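Local atomic coordinates of tegument protein UL51 (PDB entry 6T5A), a protein that probably takes part in herpesvirus egress from the perinuclear space and in the secondary envelopment of cytoplasmic capsids at membranes derived from the trans-Golgi network. Residues N75-L79 with H98-R103. The protein carries 1 engineered substitution. Numbering follows the deposited sequence.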
loop_
_atom_site.group_PDB
_atom_site.type_symbol
_atom_site.label_atom_id
_atom_site.label_comp_id
_atom_site.label_asym_id
_atom_site.label_seq_id
_atom_site.Cartn_x
_atom_site.Cartn_y
_atom_site.Cartn_z
ATOM N N ASN A 75 2.040 -14.254 -56.563
ATOM C CA ASN A 75 1.951 -15.164 -57.713
ATOM C C ASN A 75 0.575 -15.125 -58.342
ATOM O O ASN A 75 0.488 -15.119 -59.556
ATOM C CB ASN A 75 2.367 -16.593 -57.363
ATOM C CG ASN A 75 3.848 -16.760 -57.150
ATOM O OD1 ASN A 75 4.648 -15.895 -57.476
ATOM N ND2 ASN A 75 4.253 -17.883 -56.587
ATOM N N LEU A 76 -0.486 -15.029 -57.530
ATOM C CA LEU A 76 -1.864 -14.908 -58.025
ATOM C C LEU A 76 -2.059 -13.611 -58.816
ATOM O O LEU A 76 -2.681 -13.634 -59.876
ATOM C CB LEU A 76 -2.883 -15.038 -56.877
ATOM C CG LEU A 76 -3.123 -16.484 -56.397
ATOM C CD1 LEU A 76 -3.843 -16.528 -55.072
ATOM C CD2 LEU A 76 -3.868 -17.323 -57.448
ATOM N N GLU A 77 -1.480 -12.492 -58.331
ATOM C CA GLU A 77 -1.542 -11.200 -59.025
ATOM C C GLU A 77 -0.772 -11.274 -60.355
ATOM O O GLU A 77 -1.267 -10.781 -61.370
ATOM C CB GLU A 77 -0.983 -10.078 -58.139
ATOM C CG GLU A 77 -1.145 -8.711 -58.778
ATOM C CD GLU A 77 -0.345 -7.609 -58.118
ATOM O OE1 GLU A 77 -0.639 -7.272 -56.950
ATOM O OE2 GLU A 77 0.571 -7.074 -58.780
ATOM N N ARG A 78 0.420 -11.919 -60.358
ATOM C CA ARG A 78 1.237 -12.086 -61.567
ATOM C C ARG A 78 0.497 -12.920 -62.628
ATOM O O ARG A 78 0.564 -12.599 -63.822
ATOM C CB ARG A 78 2.593 -12.723 -61.234
ATOM C CG ARG A 78 3.567 -11.746 -60.591
ATOM C CD ARG A 78 4.814 -12.421 -60.049
ATOM N NE ARG A 78 5.773 -11.405 -59.603
ATOM C CZ ARG A 78 7.006 -11.653 -59.178
ATOM N NH1 ARG A 78 7.453 -12.901 -59.096
ATOM N NH2 ARG A 78 7.799 -10.658 -58.817
ATOM N N LEU A 79 -0.221 -13.969 -62.185
ATOM C CA LEU A 79 -0.991 -14.839 -63.076
ATOM C C LEU A 79 -2.178 -14.101 -63.692
ATOM O O LEU A 79 -2.453 -14.279 -64.884
ATOM C CB LEU A 79 -1.461 -16.107 -62.346
ATOM C CG LEU A 79 -0.367 -17.154 -62.044
ATOM C CD1 LEU A 79 -0.763 -18.056 -60.862
ATOM C CD2 LEU A 79 -0.007 -17.976 -63.295
ATOM N N HIS A 98 -2.247 -23.369 -62.419
ATOM C CA HIS A 98 -1.295 -22.598 -61.600
ATOM C C HIS A 98 -2.022 -21.843 -60.492
ATOM O O HIS A 98 -1.580 -21.884 -59.353
ATOM C CB HIS A 98 -0.487 -21.617 -62.458
ATOM C CG HIS A 98 0.560 -22.273 -63.295
ATOM N ND1 HIS A 98 1.669 -22.889 -62.723
ATOM C CD2 HIS A 98 0.658 -22.354 -64.642
ATOM C CE1 HIS A 98 2.384 -23.350 -63.738
ATOM N NE2 HIS A 98 1.813 -23.055 -64.913
ATOM N N GLN A 99 -3.151 -21.169 -60.829
ATOM C CA GLN A 99 -3.972 -20.436 -59.870
ATOM C C GLN A 99 -4.489 -21.358 -58.771
ATOM O O GLN A 99 -4.424 -20.979 -57.603
ATOM C CB GLN A 99 -5.139 -19.718 -60.558
ATOM C CG GLN A 99 -4.703 -18.555 -61.450
ATOM C CD GLN A 99 -5.865 -18.004 -62.248
ATOM O OE1 GLN A 99 -6.764 -18.734 -62.684
ATOM N NE2 GLN A 99 -5.874 -16.701 -62.473
ATOM N N ASP A 100 -4.940 -22.582 -59.131
ATOM C CA ASP A 100 -5.424 -23.571 -58.158
ATOM C C ASP A 100 -4.334 -23.953 -57.155
ATOM O O ASP A 100 -4.615 -24.030 -55.969
ATOM C CB ASP A 100 -6.004 -24.822 -58.851
ATOM C CG ASP A 100 -6.493 -25.875 -57.863
ATOM O OD1 ASP A 100 -7.607 -25.712 -57.321
ATOM O OD2 ASP A 100 -5.744 -26.845 -57.607
ATOM N N LYS A 101 -3.094 -24.168 -57.633
ATOM C CA LYS A 101 -1.945 -24.524 -56.797
ATOM C C LYS A 101 -1.617 -23.402 -55.790
ATOM O O LYS A 101 -1.360 -23.684 -54.620
ATOM C CB LYS A 101 -0.729 -24.831 -57.682
ATOM C CG LYS A 101 0.470 -25.411 -56.934
ATOM C CD LYS A 101 1.664 -25.626 -57.869
ATOM C CE LYS A 101 2.868 -26.240 -57.181
ATOM N NZ LYS A 101 3.569 -25.275 -56.289
ATOM N N MET A 102 -1.618 -22.138 -56.256
ATOM C CA MET A 102 -1.332 -20.978 -55.418
ATOM C C MET A 102 -2.428 -20.733 -54.399
ATOM O O MET A 102 -2.119 -20.391 -53.246
ATOM C CB MET A 102 -1.035 -19.727 -56.260
ATOM C CG MET A 102 0.282 -19.812 -57.016
ATOM S SD MET A 102 1.696 -19.970 -55.896
ATOM C CE MET A 102 2.168 -21.694 -56.164
ATOM N N ARG A 103 -3.704 -20.928 -54.820
ATOM C CA ARG A 103 -4.874 -20.777 -53.947
ATOM C C ARG A 103 -4.861 -21.820 -52.837
ATOM O O ARG A 103 -5.121 -21.475 -51.689
ATOM C CB ARG A 103 -6.197 -20.824 -54.729
ATOM C CG ARG A 103 -6.468 -19.552 -55.513
ATOM C CD ARG A 103 -7.872 -19.523 -56.093
ATOM N NE ARG A 103 -8.027 -18.442 -57.069
ATOM C CZ ARG A 103 -8.364 -18.623 -58.340
ATOM N NH1 ARG A 103 -8.610 -19.843 -58.803
ATOM N NH2 ARG A 103 -8.478 -17.582 -59.158
HETATM O O HOH W 1 -4.891 -15.248 -60.265
#
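Leu76 and Leu79 of helix 63-82 pack against Gln99, Met102 and their neighbours on helix 94-117, near the connection between these two antiparallel helices of a helical hairpin in the herpesvirus UL51 family region. The short segments run at 162° to each other, with axes 9.8 Å apart. Leu76 and Leu79 share the apolar contact with Met102: Leu76 CG sits 3.9 Å from Met102 CB, and Leu79 CD1 approaches Met102 CG. Leu76 CD2 reaches on to the Gln99 carbonyl oxygen and, at 3.9 Å, to Arg103 CG, part of the arginine's aliphatic stem; within the same helix, Gln99 CB sits above one face of the guanidinium, toward its rim. One turn later, both methyls of Leu79 abut His98 CB, CD2 at 3.8 Å, and CD1 also meets Gln99 CG 4.0 Å away; the histidine thus touches mainly through its CB.

Polar links flank the leucines. The Met102 chain bends at chi2 (-62°), carrying its sulfur past Asn75 CB to the side-chain amide. There Asn75 ND2 donates a weak but nearly straight hydrogen bond to Met102 SD (3.4 Å, 169° at the hydrogen). Across the leucines from this bond, the extended Gln99 side chain directs NE2 to a water at 2.8 Å, which in turn donates to Leu76 O. With no salt bridge between the segments, this surface-lying part of the hairpin is held mainly by apolar contacts, bordered by one weak bond and one water bridge.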